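Local coordinates for protein esterase (Alcaligenes sp., PDB 1QLW) that probably hydrolyses carboxylic esters, as a bacterial esterase built on the alpha/beta hydrolase fold, at residues Tyr91-Arg94 and Ser98-Val101; Tyr211-Ala216 and His270-Ala275. One frame throughout, in Å; residues are numbered along the deposited sequence.

Contact 1 of 2, residues Tyr91-Arg94 and Ser98-Val101; sequences YFLR and STYV
The last turn of helix 88-94 and the start of strand 99-103 come closest in backbone at Leu93 and Ser98, whose CA atoms lie 5.9 Å apart, and no hydrogen bond joins the two segments. The contact is made mainly by side chains, with Thr99 at its centre. Both branches of this threonine face the helix. Its methyl CG2 touches Phe92 at the root of the side chain, 3.8 Å from Phe92 CB, while the phenyl ring turns away from the strand segment. Leu93 crosses the threonine at about a right angle and reaches both branches with one methyl: Leu93 CD2 is 3.6 Å from Thr99 OG1 and 3.9 Å from Thr99 CG2. The methyl meets the hydroxyl by van der Waals contact, and the hydroxyl has its polar partner in Asp89 OD1, about one turn back on the same helix. Thr99 OG1 sits between the backbone N and the carbonyl carbon (chi1 63°), which puts CG2 on the side of the backbone N, against Phe92 CB.

The two segments close a beta-alpha-beta crossover: strand 65-68 leads into helix 88-94, and a short loop returns the chain to strand 99-103, which pairs parallel with 65-68. Strand 99-103 pairs on its other edge with strand 43-57, antiparallel, and there Thr99 has a backbone bond to Gln55. The Phe92 ring lies against Ile65 and Leu67 of strand 65-68 and against Ala310 and Leu314 of helix 306-319.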
# COMPACT_ATOMS: atom_id res chain seq x y z
N TYR A 91 4.54 9.62 14.93
CA TYR A 91 4.55 10.08 16.32
C TYR A 91 4.92 8.95 17.27
O TYR A 91 5.74 9.11 18.18
CB TYR A 91 3.21 10.69 16.70
CG TYR A 91 3.24 11.40 18.02
CD1 TYR A 91 4.02 12.52 18.20
CD2 TYR A 91 2.43 11.00 19.07
CE1 TYR A 91 3.99 13.24 19.38
CE2 TYR A 91 2.39 11.69 20.26
CZ TYR A 91 3.16 12.83 20.41
OH TYR A 91 3.13 13.57 21.57
N PHE A 92 4.33 7.77 17.05
CA PHE A 92 4.63 6.63 17.90
C PHE A 92 6.11 6.26 17.81
O PHE A 92 6.74 5.97 18.83
CB PHE A 92 3.76 5.43 17.53
CG PHE A 92 2.31 5.55 17.88
CD1 PHE A 92 1.73 6.65 18.49
CD2 PHE A 92 1.46 4.50 17.59
CE1 PHE A 92 0.39 6.71 18.78
CE2 PHE A 92 0.10 4.54 17.90
CZ PHE A 92 -0.43 5.66 18.50
N LEU A 93 6.67 6.30 16.60
CA LEU A 93 8.11 6.03 16.43
C LEU A 93 8.94 7.03 17.22
O LEU A 93 9.91 6.67 17.90
CB LEU A 93 8.48 6.14 14.95
CG LEU A 93 7.88 5.07 14.06
CD1 LEU A 93 8.08 5.41 12.61
CD2 LEU A 93 8.51 3.73 14.38
N ARG A 94 8.57 8.31 17.16
CA ARG A 94 9.28 9.38 17.86
C ARG A 94 9.15 9.24 19.37
O ARG A 94 10.03 9.67 20.12
CB ARG A 94 8.80 10.75 17.38
CG ARG A 94 9.27 11.06 15.97
CD ARG A 94 8.76 12.41 15.50
NE ARG A 94 9.25 12.73 14.16
CZ ARG A 94 10.41 13.32 13.91
NH1 ARG A 94 11.23 13.68 14.89
NH2 ARG A 94 10.75 13.52 12.65
N SER A 98 8.22 0.81 18.37
CA SER A 98 8.19 0.19 17.06
C SER A 98 6.77 0.11 16.53
O SER A 98 5.85 -0.11 17.33
CB SER A 98 8.77 -1.21 17.13
OG SER A 98 10.14 -1.12 17.48
N THR A 99 6.61 0.32 15.24
CA THR A 99 5.30 0.29 14.63
C THR A 99 5.23 -0.74 13.51
O THR A 99 6.18 -0.90 12.73
CB THR A 99 4.86 1.63 14.03
OG1 THR A 99 5.74 1.97 12.98
CG2 THR A 99 4.81 2.70 15.11
N TYR A 100 4.11 -1.44 13.48
CA TYR A 100 3.81 -2.43 12.43
C TYR A 100 2.49 -1.99 11.82
O TYR A 100 1.46 -2.09 12.49
CB TYR A 100 3.76 -3.85 12.99
CG TYR A 100 5.12 -4.37 13.38
CD1 TYR A 100 5.79 -3.92 14.50
CD2 TYR A 100 5.78 -5.31 12.59
CE1 TYR A 100 7.07 -4.34 14.80
CE2 TYR A 100 7.04 -5.76 12.90
CZ TYR A 100 7.69 -5.27 14.00
OH TYR A 100 8.95 -5.70 14.32
N VAL A 101 2.52 -1.42 10.63
CA VAL A 101 1.34 -0.83 9.99
C VAL A 101 0.91 -1.76 8.87
O VAL A 101 1.67 -1.97 7.91
CB VAL A 101 1.61 0.59 9.47
CG1 VAL A 101 0.37 1.14 8.77
CG2 VAL A 101 2.05 1.54 10.59

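Contact 2 of 2, residues Tyr211-Ala216 and His270-Ala275; sequences YPFQTA and HAFIDA
In the alpha/beta hydrolase fold of this esterase, segments 211-216 and 270-275 of helices 211-218 and 263-278 meet through one aromatic pair, Phe213 and Phe272, in an offset edge-to-face (T-shaped) stack. The backbones stay well apart, with Phe213 CA 11.3 Å from Phe272 CA, and the two rings span the distance. Phe272 turns its edge toward the face of Phe213; the ring planes stand at 79° and the centroids of Phe213 and Phe272 are 5.2 Å apart. The offset brings the outer atoms together: Phe213 CE1 lies 3.7 Å from Phe272 CZ and 3.8 Å from Phe272 CE2, and Phe213 CZ is 4.0 Å from Phe272 CE2. With CG anti to the backbone N (chi1 164°), the Phe272 ring is carried out from its helix toward Phe213. An alanine at Phe213 would take away the ring face that meets the Phe272 edge, and is likely to open a gap between the helices and let the Phe272 ring turn more freely. Both rings also pack on Pro235 from a loop and on Val248 of strand 248-252, while Phe213 touches Ile226 of strand 223-229, so the pair bridges the two helices above neighbouring parallel strands of the central sheet.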
# COMPACT_ATOMS: atom_id res chain seq x y z
N TYR A 211 -11.54 -6.77 15.44
CA TYR A 211 -10.51 -7.74 15.08
C TYR A 211 -9.61 -8.18 16.21
O TYR A 211 -9.43 -9.39 16.38
CB TYR A 211 -9.65 -7.30 13.89
CG TYR A 211 -10.30 -7.15 12.54
CD1 TYR A 211 -11.63 -7.39 12.26
CD2 TYR A 211 -9.48 -6.78 11.47
CE1 TYR A 211 -12.14 -7.20 10.98
CE2 TYR A 211 -9.97 -6.60 10.19
CZ TYR A 211 -11.31 -6.82 9.94
OH TYR A 211 -11.86 -6.64 8.70
N PRO A 212 -8.99 -7.28 16.96
CA PRO A 212 -8.06 -7.74 18.00
C PRO A 212 -8.70 -8.64 19.03
O PRO A 212 -8.04 -9.52 19.58
CB PRO A 212 -7.52 -6.47 18.62
CG PRO A 212 -7.84 -5.39 17.69
CD PRO A 212 -9.00 -5.81 16.84
N PHE A 213 -9.97 -8.38 19.33
CA PHE A 213 -10.70 -9.20 20.29
C PHE A 213 -10.96 -10.59 19.74
O PHE A 213 -10.90 -11.58 20.47
CB PHE A 213 -12.01 -8.52 20.68
CG PHE A 213 -11.82 -7.13 21.23
CD1 PHE A 213 -11.34 -6.94 22.52
CD2 PHE A 213 -12.11 -6.03 20.46
CE1 PHE A 213 -11.18 -5.66 23.03
CE2 PHE A 213 -11.97 -4.75 20.96
CZ PHE A 213 -11.50 -4.57 22.25
N GLN A 214 -11.29 -10.68 18.44
CA GLN A 214 -11.43 -11.97 17.79
C GLN A 214 -10.09 -12.68 17.73
O GLN A 214 -10.02 -13.91 17.89
CB GLN A 214 -12.04 -11.79 16.40
CG GLN A 214 -13.46 -11.28 16.48
CD GLN A 214 -14.08 -10.93 15.15
OE1 GLN A 214 -13.37 -10.67 14.18
NE2 GLN A 214 -15.40 -10.90 15.07
N THR A 215 -9.00 -11.97 17.48
CA THR A 215 -7.67 -12.58 17.46
C THR A 215 -7.39 -13.18 18.83
O THR A 215 -6.97 -14.34 18.92
CB THR A 215 -6.61 -11.53 17.11
OG1 THR A 215 -6.89 -10.98 15.81
CG2 THR A 215 -5.22 -12.12 17.12
N ALA A 216 -7.63 -12.41 19.90
CA ALA A 216 -7.33 -12.88 21.24
C ALA A 216 -8.16 -14.09 21.64
O ALA A 216 -7.66 -14.98 22.33
CB ALA A 216 -7.48 -11.75 22.24
N HIS A 270 -19.59 0.34 26.35
CA HIS A 270 -19.62 0.42 27.81
C HIS A 270 -20.06 -0.91 28.42
O HIS A 270 -19.51 -1.31 29.45
CB HIS A 270 -20.60 1.49 28.29
CG HIS A 270 -20.03 2.87 28.27
ND1 HIS A 270 -18.99 3.27 29.08
CD2 HIS A 270 -20.43 3.96 27.56
CE1 HIS A 270 -18.77 4.56 28.89
NE2 HIS A 270 -19.62 5.00 27.96
N ALA A 271 -21.05 -1.57 27.84
CA ALA A 271 -21.53 -2.83 28.42
C ALA A 271 -20.37 -3.82 28.44
O ALA A 271 -20.21 -4.57 29.40
CB ALA A 271 -22.72 -3.34 27.68
N PHE A 272 -19.60 -3.87 27.36
CA PHE A 272 -18.42 -4.73 27.28
C PHE A 272 -17.40 -4.38 28.34
O PHE A 272 -16.95 -5.27 29.07
CB PHE A 272 -17.81 -4.61 25.87
CG PHE A 272 -16.41 -5.12 25.77
CD1 PHE A 272 -16.09 -6.43 26.06
CD2 PHE A 272 -15.44 -4.20 25.38
CE1 PHE A 272 -14.76 -6.83 25.96
CE2 PHE A 272 -14.12 -4.61 25.26
CZ PHE A 272 -13.81 -5.91 25.58
N ILE A 273 -17.00 -3.13 28.40
CA ILE A 273 -15.96 -2.72 29.35
C ILE A 273 -16.39 -2.99 30.77
O ILE A 273 -15.60 -3.50 31.58
CB ILE A 273 -15.62 -1.25 29.12
CG1 ILE A 273 -14.90 -1.04 27.77
CG2 ILE A 273 -14.78 -0.69 30.27
CD1 ILE A 273 -13.53 -1.68 27.68
N ASP A 274 -17.63 -2.66 31.11
CA ASP A 274 -18.11 -2.93 32.46
C ASP A 274 -18.10 -4.40 32.78
O ASP A 274 -17.72 -4.80 33.88
CB ASP A 274 -19.52 -2.35 32.62
CG ASP A 274 -19.53 -0.83 32.59
OD1 ASP A 274 -18.48 -0.18 32.71
OD2 ASP A 274 -20.65 -0.31 32.45
N ALA A 275 -18.54 -5.24 31.84
CA ALA A 275 -18.50 -6.68 32.02
C ALA A 275 -17.08 -7.19 32.20
O ALA A 275 -16.83 -8.07 33.03
CB ALA A 275 -19.17 -7.40 30.86

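How the contacts relate
Contacts 1 and 2 are both built around one mixed beta-sheet: contact 1 includes a strand of it and contact 2 packs on it. Their centres are 24 Å apart and their nearest atoms about 11 Å apart, with no touch between them. In sequence contact 1 closes before contact 2 opens. The first is local, spanning a three-residue loop within a crossover; the second joins segments with 53 residues between them, among them strands 223-229 and 248-252. Strand 99-103 pairs with 65-68, which pairs in turn with 200-205, and the parallel order continues through 223-229 to 248-252. A helix packed on the strand that follows it and two helices meeting over the sheet thus illustrate two ways in which an alpha/beta hydrolase packs its layers.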